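PDB 2DKN: 3-alpha-hydroxysteroid dehydrogenase from Pseudomonas sp., which catalyses the NAD-dependent oxidation of the 3-alpha-hydroxyl group of steroids, and the reverse reduction, as a member of the short-chain dehydrogenase family. Local coordinates for residues Ala92-Leu97 and Pro107-Val112; Gly113-Thr118 and Gly244-Leu249. All blocks are in the same frame, centred on the assembly; numbering follows the deposited sequence.

Contact 1 of 2, residues Ala92-Leu97 and Pro107-Val112. With NAI (1,4-dihydronicotinamide adenine dinucleotide), chain C.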
loop_
_atom_site.group_PDB
_atom_site.type_symbol
_atom_site.label_atom_id
_atom_site.label_comp_id
_atom_site.label_asym_id
_atom_site.label_seq_id
_atom_site.Cartn_x
_atom_site.Cartn_y
_atom_site.Cartn_z
ATOM N N ALA A 92 18.502 -12.772 -3.943
ATOM C CA ALA A 92 19.443 -13.736 -3.351
ATOM C C ALA A 92 19.361 -13.718 -1.837
ATOM O O ALA A 92 19.577 -14.752 -1.199
ATOM C CB ALA A 92 20.878 -13.486 -3.817
ATOM N N LEU A 93 19.050 -12.560 -1.255
ATOM C CA LEU A 93 18.896 -12.479 0.196
ATOM C C LEU A 93 17.596 -13.141 0.628
ATOM O O LEU A 93 17.574 -13.845 1.627
ATOM C CB LEU A 93 19.000 -11.044 0.698
ATOM C CG LEU A 93 20.456 -10.756 1.104
ATOM C CD1 LEU A 93 21.406 -10.910 -0.070
ATOM C CD2 LEU A 93 20.559 -9.412 1.681
ATOM N N LEU A 94 16.517 -12.920 -0.129
ATOM C CA LEU A 94 15.270 -13.652 0.124
ATOM C C LEU A 94 15.507 -15.165 0.034
ATOM O O LEU A 94 15.120 -15.905 0.957
ATOM C CB LEU A 94 14.145 -13.202 -0.816
ATOM C CG LEU A 94 13.562 -11.791 -0.592
ATOM C CD1 LEU A 94 12.701 -11.343 -1.780
ATOM C CD2 LEU A 94 12.743 -11.727 0.713
ATOM N N ASP A 95 16.162 -15.618 -1.039
ATOM C CA ASP A 95 16.426 -17.059 -1.274
ATOM C C ASP A 95 17.198 -17.624 -0.065
ATOM O O ASP A 95 16.873 -18.702 0.454
ATOM C CB ASP A 95 17.325 -17.308 -2.514
ATOM C CG ASP A 95 16.674 -16.987 -3.876
ATOM O OD1 ASP A 95 15.440 -17.032 -4.002
ATOM O OD2 ASP A 95 17.468 -16.720 -4.849
ATOM N N GLY A 96 18.286 -16.947 0.287
ATOM C CA GLY A 96 19.232 -17.426 1.292
ATOM C C GLY A 96 18.744 -17.412 2.730
ATOM O O GLY A 96 19.182 -18.234 3.561
ATOM N N LEU A 97 17.803 -16.511 3.013
ATOM C CA LEU A 97 17.278 -16.325 4.368
ATOM C C LEU A 97 15.843 -16.840 4.553
ATOM O O LEU A 97 15.300 -16.742 5.653
ATOM C CB LEU A 97 17.389 -14.849 4.775
ATOM C CG LEU A 97 18.817 -14.295 4.821
ATOM C CD1 LEU A 97 18.816 -12.804 4.998
ATOM C CD2 LEU A 97 19.621 -14.942 5.975
ATOM N N PRO A 107 6.967 -14.308 11.338
ATOM C CA PRO A 107 8.005 -13.688 10.516
ATOM C C PRO A 107 7.430 -12.991 9.283
ATOM O O PRO A 107 6.378 -13.406 8.744
ATOM C CB PRO A 107 8.850 -14.871 10.067
ATOM C CG PRO A 107 7.870 -16.058 10.046
ATOM C CD PRO A 107 6.921 -15.775 11.202
ATOM N N ALA A 108 8.143 -11.975 8.814
ATOM C CA ALA A 108 7.645 -11.207 7.679
ATOM C C ALA A 108 8.829 -10.547 7.001
ATOM O O ALA A 108 9.840 -10.275 7.641
ATOM C CB ALA A 108 6.684 -10.147 8.174
ATOM N N ALA A 109 8.678 -10.279 5.708
ATOM C CA ALA A 109 9.733 -9.622 4.937
ATOM C C ALA A 109 9.119 -8.485 4.118
ATOM O O ALA A 109 7.934 -8.531 3.761
ATOM C CB ALA A 109 10.457 -10.632 4.032
ATOM N N VAL A 110 9.916 -7.446 3.860
ATOM C CA VAL A 110 9.477 -6.336 3.010
ATOM C C VAL A 110 10.569 -5.990 2.002
ATOM O O VAL A 110 11.766 -5.887 2.356
ATOM C CB VAL A 110 9.106 -5.056 3.831
ATOM C CG1 VAL A 110 8.626 -3.927 2.918
ATOM C CG2 VAL A 110 7.995 -5.372 4.851
ATOM N N ILE A 111 10.146 -5.852 0.746
ATOM C CA ILE A 111 11.033 -5.345 -0.295
ATOM C C ILE A 111 10.704 -3.877 -0.500
ATOM O O ILE A 111 9.528 -3.505 -0.591
ATOM C CB ILE A 111 10.799 -6.100 -1.601
ATOM C CG1 ILE A 111 11.189 -7.578 -1.430
ATOM C CG2 ILE A 111 11.575 -5.464 -2.785
ATOM C CD1 ILE A 111 10.729 -8.434 -2.629
ATOM N N VAL A 112 11.733 -3.042 -0.563
ATOM C CA VAL A 112 11.519 -1.640 -0.934
ATOM C C VAL A 112 11.609 -1.524 -2.453
ATOM O O VAL A 112 12.699 -1.612 -3.035
ATOM C CB VAL A 112 12.506 -0.684 -0.249
ATOM C CG1 VAL A 112 12.201 0.785 -0.659
ATOM C CG2 VAL A 112 12.395 -0.837 1.276
HETATM P PA NAI C . 20.250 5.690 0.041
HETATM O O1A NAI C . 21.293 5.777 -0.996
HETATM O O2A NAI C . 20.225 6.745 1.081
HETATM O O5B NAI C . 20.350 4.275 0.786
HETATM C C5B NAI C . 20.554 3.094 0.066
HETATM C C4B NAI C . 21.562 2.260 0.845
HETATM O O4B NAI C . 21.732 1.082 0.077
HETATM C C3B NAI C . 22.923 2.939 0.981
HETATM O O3B NAI C . 23.410 2.859 2.307
HETATM C C2B NAI C . 23.785 2.077 0.077
HETATM O O2B NAI C . 25.143 2.012 0.455
HETATM C C1B NAI C . 23.077 0.719 0.123
HETATM N N9A NAI C . 23.545 -0.018 -1.059
HETATM C C8A NAI C . 23.494 0.383 -2.379
HETATM N N7A NAI C . 24.122 -0.566 -3.118
HETATM C C5A NAI C . 24.589 -1.544 -2.287
HETATM C C6A NAI C . 25.311 -2.726 -2.489
HETATM N N6A NAI C . 25.849 -3.057 -3.683
HETATM N N1A NAI C . 25.624 -3.507 -1.394
HETATM C C2A NAI C . 25.247 -3.139 -0.121
HETATM N N3A NAI C . 24.540 -1.976 0.086
HETATM C C4A NAI C . 24.230 -1.189 -0.987
HETATM O O3 NAI C . 18.877 5.606 -0.783
HETATM P PN NAI C . 17.380 5.409 -0.219
HETATM O O1N NAI C . 17.348 5.181 1.235
HETATM O O2N NAI C . 16.593 6.531 -0.763
HETATM O O5D NAI C . 16.978 4.069 -1.003
HETATM C C5D NAI C . 16.517 2.919 -0.308
HETATM C C4D NAI C . 15.647 2.143 -1.289
HETATM O O4D NAI C . 14.518 2.950 -1.605
HETATM C C3D NAI C . 16.343 1.841 -2.614
HETATM O O3D NAI C . 15.965 0.529 -3.010
HETATM C C2D NAI C . 15.687 2.824 -3.581
HETATM O O2D NAI C . 15.643 2.306 -4.882
HETATM C C1D NAI C . 14.286 2.933 -2.997
HETATM N N1N NAI C . 13.563 4.160 -3.430
HETATM C C2N NAI C . 14.063 5.392 -3.115
HETATM C C3N NAI C . 13.381 6.531 -3.514
HETATM C C7N NAI C . 13.896 7.892 -3.119
HETATM O O7N NAI C . 13.237 8.970 -3.686
HETATM N N7N NAI C . 14.923 8.040 -2.259
HETATM C C4N NAI C . 12.175 6.422 -4.233
HETATM C C5N NAI C . 11.655 5.140 -4.513
HETATM C C6N NAI C . 12.371 4.024 -4.104
#
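No flat side chain enters the packing of L94 on A109 and I111, so there are no ring faces or edges to assign there. The nicotinamide ribose of NADH lies at the strand end. V112 meets it at the ring oxygen, with CG1 3.3 Å from O4D.

L94 carries the contact with both of its methyl branches. CD1 meets the end of I111, with L94 CD1 3.6 Å from I111 CD1. CD2 rests more loosely on the small A109, with L94 CD2 4.2 Å from A109 CB. The fork of L94 thus spans two residues that are next but one along the strand. Its CG lies beside the backbone N and anti to the carbonyl carbon (chi1 -70°), which carries the fork down from the helix to the sheet.

The CB of I111 does not face the helix directly. Its chain is extended beyond CG1 (chi2 169°), and this brings CD1 up to the leucine. The two side chains cross at about a right angle and meet methyl to methyl. No hydrogen bond links the segments. The contact is apolar and buried, and the CA atoms of L94 and A109 are 8.4 Å apart.

Helix 79-102 and strand 108-112 are the last two elements of a beta-alpha-beta unit that starts with strand 65-68, part of the Rossmann fold. L93 and L97 turn to helix 45-59 on the same side of the sheet. V110 points away from the 92-97 helix segment and packs on helix 217-228. The strand itself lies between strands 65-68 and 177-183, and A108 and A109 share backbone hydrogen bonds with residues of these neighbours.

Contact 2 of 2, residues Gly113-Thr118 and Gly244-Leu249. With NAI (1,4-dihydronicotinamide adenine dinucleotide), chain C.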
loop_
_atom_site.group_PDB
_atom_site.type_symbol
_atom_site.label_atom_id
_atom_site.label_comp_id
_atom_site.label_asym_id
_atom_site.label_seq_id
_atom_site.Cartn_x
_atom_site.Cartn_y
_atom_site.Cartn_z
ATOM N N GLY A 113 10.448 -1.378 -3.075
ATOM C CA GLY A 113 10.345 -1.194 -4.521
ATOM C C GLY A 113 10.470 0.273 -4.904
ATOM O O GLY A 113 11.392 0.978 -4.459
ATOM N N SER A 114 9.554 0.723 -5.756
ATOM C CA SER A 114 9.552 2.094 -6.270
ATOM C C SER A 114 8.350 2.325 -7.157
ATOM O O SER A 114 7.906 1.416 -7.871
ATOM C CB SER A 114 10.817 2.359 -7.101
ATOM O OG SER A 114 10.796 3.692 -7.605
ATOM N N ILE A 115 7.831 3.555 -7.130
ATOM C CA ILE A 115 6.805 3.972 -8.053
ATOM C C ILE A 115 7.350 3.864 -9.490
ATOM O O ILE A 115 6.577 3.752 -10.432
ATOM C CB ILE A 115 6.337 5.428 -7.707
ATOM C CG1 ILE A 115 5.115 5.853 -8.498
ATOM C CG2 ILE A 115 7.440 6.406 -7.882
ATOM C CD1 ILE A 115 4.495 7.128 -7.929
ATOM N N ALA A 116 8.680 3.842 -9.641
ATOM C CA ALA A 116 9.291 3.672 -10.968
ATOM C C ALA A 116 8.860 2.358 -11.594
ATOM O O ALA A 116 8.854 2.224 -12.808
ATOM C CB ALA A 116 10.823 3.758 -10.896
ATOM N N ALA A 117 8.467 1.388 -10.762
ATOM C CA ALA A 117 7.956 0.119 -11.273
ATOM C C ALA A 117 6.760 0.285 -12.219
ATOM O O ALA A 117 6.470 -0.610 -13.011
ATOM C CB ALA A 117 7.581 -0.789 -10.137
ATOM N N THR A 118 6.050 1.404 -12.097
ATOM C CA THR A 118 4.806 1.609 -12.830
ATOM C C THR A 118 5.031 2.404 -14.117
ATOM O O THR A 118 4.068 2.727 -14.828
ATOM C CB THR A 118 3.788 2.382 -11.973
ATOM O OG1 THR A 118 4.283 3.701 -11.715
ATOM C CG2 THR A 118 3.581 1.679 -10.633
ATOM N N GLY A 244 2.592 9.947 -1.267
ATOM C CA GLY A 244 1.918 11.243 -1.190
ATOM C C GLY A 244 0.866 11.477 -2.266
ATOM O O GLY A 244 0.498 12.627 -2.527
ATOM N N GLY A 245 0.352 10.401 -2.864
ATOM C CA GLY A 245 -0.707 10.501 -3.873
ATOM C C GLY A 245 -0.249 10.428 -5.326
ATOM O O GLY A 245 -1.072 10.494 -6.239
ATOM N N MET A 246 1.050 10.268 -5.544
ATOM C CA MET A 246 1.578 10.341 -6.934
ATOM C C MET A 246 1.007 9.264 -7.834
ATOM O O MET A 246 0.575 9.544 -8.954
ATOM C CB MET A 246 3.115 10.305 -6.962
ATOM C CG MET A 246 3.684 10.640 -8.373
ATOM S SD MET A 246 3.130 12.311 -8.862
ATOM C CE MET A 246 4.673 13.175 -8.973
ATOM N N ASP A 247 0.991 8.009 -7.373
ATOM C CA ASP A 247 0.459 6.949 -8.224
ATOM C C ASP A 247 -1.055 7.075 -8.462
ATOM O O ASP A 247 -1.545 6.811 -9.552
ATOM C CB ASP A 247 0.754 5.576 -7.601
ATOM C CG ASP A 247 0.214 4.451 -8.424
ATOM O OD1 ASP A 247 0.723 4.274 -9.556
ATOM O OD2 ASP A 247 -0.684 3.738 -7.928
ATOM N N ALA A 248 -1.802 7.467 -7.438
ATOM C CA ALA A 248 -3.223 7.695 -7.627
ATOM C C ALA A 248 -3.451 8.817 -8.640
ATOM O O ALA A 248 -4.425 8.771 -9.400
ATOM C CB ALA A 248 -3.880 8.041 -6.304
ATOM N N LEU A 249 -2.591 9.834 -8.634
ATOM C CA LEU A 249 -2.710 10.938 -9.611
ATOM C C LEU A 249 -2.410 10.462 -11.029
ATOM O O LEU A 249 -3.118 10.818 -11.988
ATOM C CB LEU A 249 -1.779 12.109 -9.266
ATOM C CG LEU A 249 -1.732 13.301 -10.274
ATOM C CD1 LEU A 249 -3.106 13.924 -10.432
ATOM C CD2 LEU A 249 -0.697 14.350 -9.899
HETATM P PA NAI C . 20.250 5.690 0.041
HETATM O O1A NAI C . 21.293 5.777 -0.996
HETATM O O2A NAI C . 20.225 6.745 1.081
HETATM O O5B NAI C . 20.350 4.275 0.786
HETATM C C5B NAI C . 20.554 3.094 0.066
HETATM C C4B NAI C . 21.562 2.260 0.845
HETATM O O4B NAI C . 21.732 1.082 0.077
HETATM C C3B NAI C . 22.923 2.939 0.981
HETATM O O3B NAI C . 23.410 2.859 2.307
HETATM C C2B NAI C . 23.785 2.077 0.077
HETATM O O2B NAI C . 25.143 2.012 0.455
HETATM C C1B NAI C . 23.077 0.719 0.123
HETATM N N9A NAI C . 23.545 -0.018 -1.059
HETATM C C8A NAI C . 23.494 0.383 -2.379
HETATM N N7A NAI C . 24.122 -0.566 -3.118
HETATM C C5A NAI C . 24.589 -1.544 -2.287
HETATM C C6A NAI C . 25.311 -2.726 -2.489
HETATM N N6A NAI C . 25.849 -3.057 -3.683
HETATM N N1A NAI C . 25.624 -3.507 -1.394
HETATM C C2A NAI C . 25.247 -3.139 -0.121
HETATM N N3A NAI C . 24.540 -1.976 0.086
HETATM C C4A NAI C . 24.230 -1.189 -0.987
HETATM O O3 NAI C . 18.877 5.606 -0.783
HETATM P PN NAI C . 17.380 5.409 -0.219
HETATM O O1N NAI C . 17.348 5.181 1.235
HETATM O O2N NAI C . 16.593 6.531 -0.763
HETATM O O5D NAI C . 16.978 4.069 -1.003
HETATM C C5D NAI C . 16.517 2.919 -0.308
HETATM C C4D NAI C . 15.647 2.143 -1.289
HETATM O O4D NAI C . 14.518 2.950 -1.605
HETATM C C3D NAI C . 16.343 1.841 -2.614
HETATM O O3D NAI C . 15.965 0.529 -3.010
HETATM C C2D NAI C . 15.687 2.824 -3.581
HETATM O O2D NAI C . 15.643 2.306 -4.882
HETATM C C1D NAI C . 14.286 2.933 -2.997
HETATM N N1N NAI C . 13.563 4.160 -3.430
HETATM C C2N NAI C . 14.063 5.392 -3.115
HETATM C C3N NAI C . 13.381 6.531 -3.514
HETATM C C7N NAI C . 13.896 7.892 -3.119
HETATM O O7N NAI C . 13.237 8.970 -3.686
HETATM N N7N NAI C . 14.923 8.040 -2.259
HETATM C C4N NAI C . 12.175 6.422 -4.233
HETATM C C5N NAI C . 11.655 5.140 -4.513
HETATM C C6N NAI C . 12.371 4.024 -4.104
HETATM O O HOH W 1 2.386 5.698 -11.063
#
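The loop after strand 108-112 of the Rossmann fold, which includes I115 and T118, packs here on M246 and D247 at the start of helix 246-250. I115 reaches over with its tip: I115 CD1 lies 3.6 Å from M246 CB, and CG of M246 is equally near. CG1 of I115 is anti to the backbone N (chi1 -171°) and the chain runs on extended, which carries CD1 to M246. The two side chains cross at about a right angle.

On the cofactor side, S114 OG is 3.5 Å from NAI C5N. The same OG accepts the N-H of A116, at 2.9 Å, in an ST turn. S114 also touches Y153 and K157, consistent with the Ser-Tyr-Lys catalytic set of this family. With an alanine in place of this serine, the A116 N-H would probably lack this acceptor and the turn beside the nicotinamide would be less firmly set.

D247 forms two salt bridges, OD1 with R251 of its own chain and OD2 with R165 of the second subunit. G245 is the N-cap of the helix.

T118 OG1 gives a hydrogen bond to I115 O in the carbonyl plane, at 2.6 Å. One water then joins the segments, donating to T118 OG1 at 2.8 Å and to D247 OD1 at 2.7 Å.

How the contacts relate
The two contacts follow one another along the chain: residues 107-112 run straight into residues 113-118. Their centres are 22 Å apart, on opposite sides of the chain's centre. Contact 1 is fully buried and joins a helix to an inner strand of the sheet by aliphatic groups alone. Contact 2 is partly buried and joins a loop to a short helix far along the sequence. It mixes apolar packing with a water bridge, and it borders the second subunit. Both touch NADH, but at different places. Contact 1 reaches the ribose through the strand end, and contact 2 reaches the nicotinamide through the loop that follows.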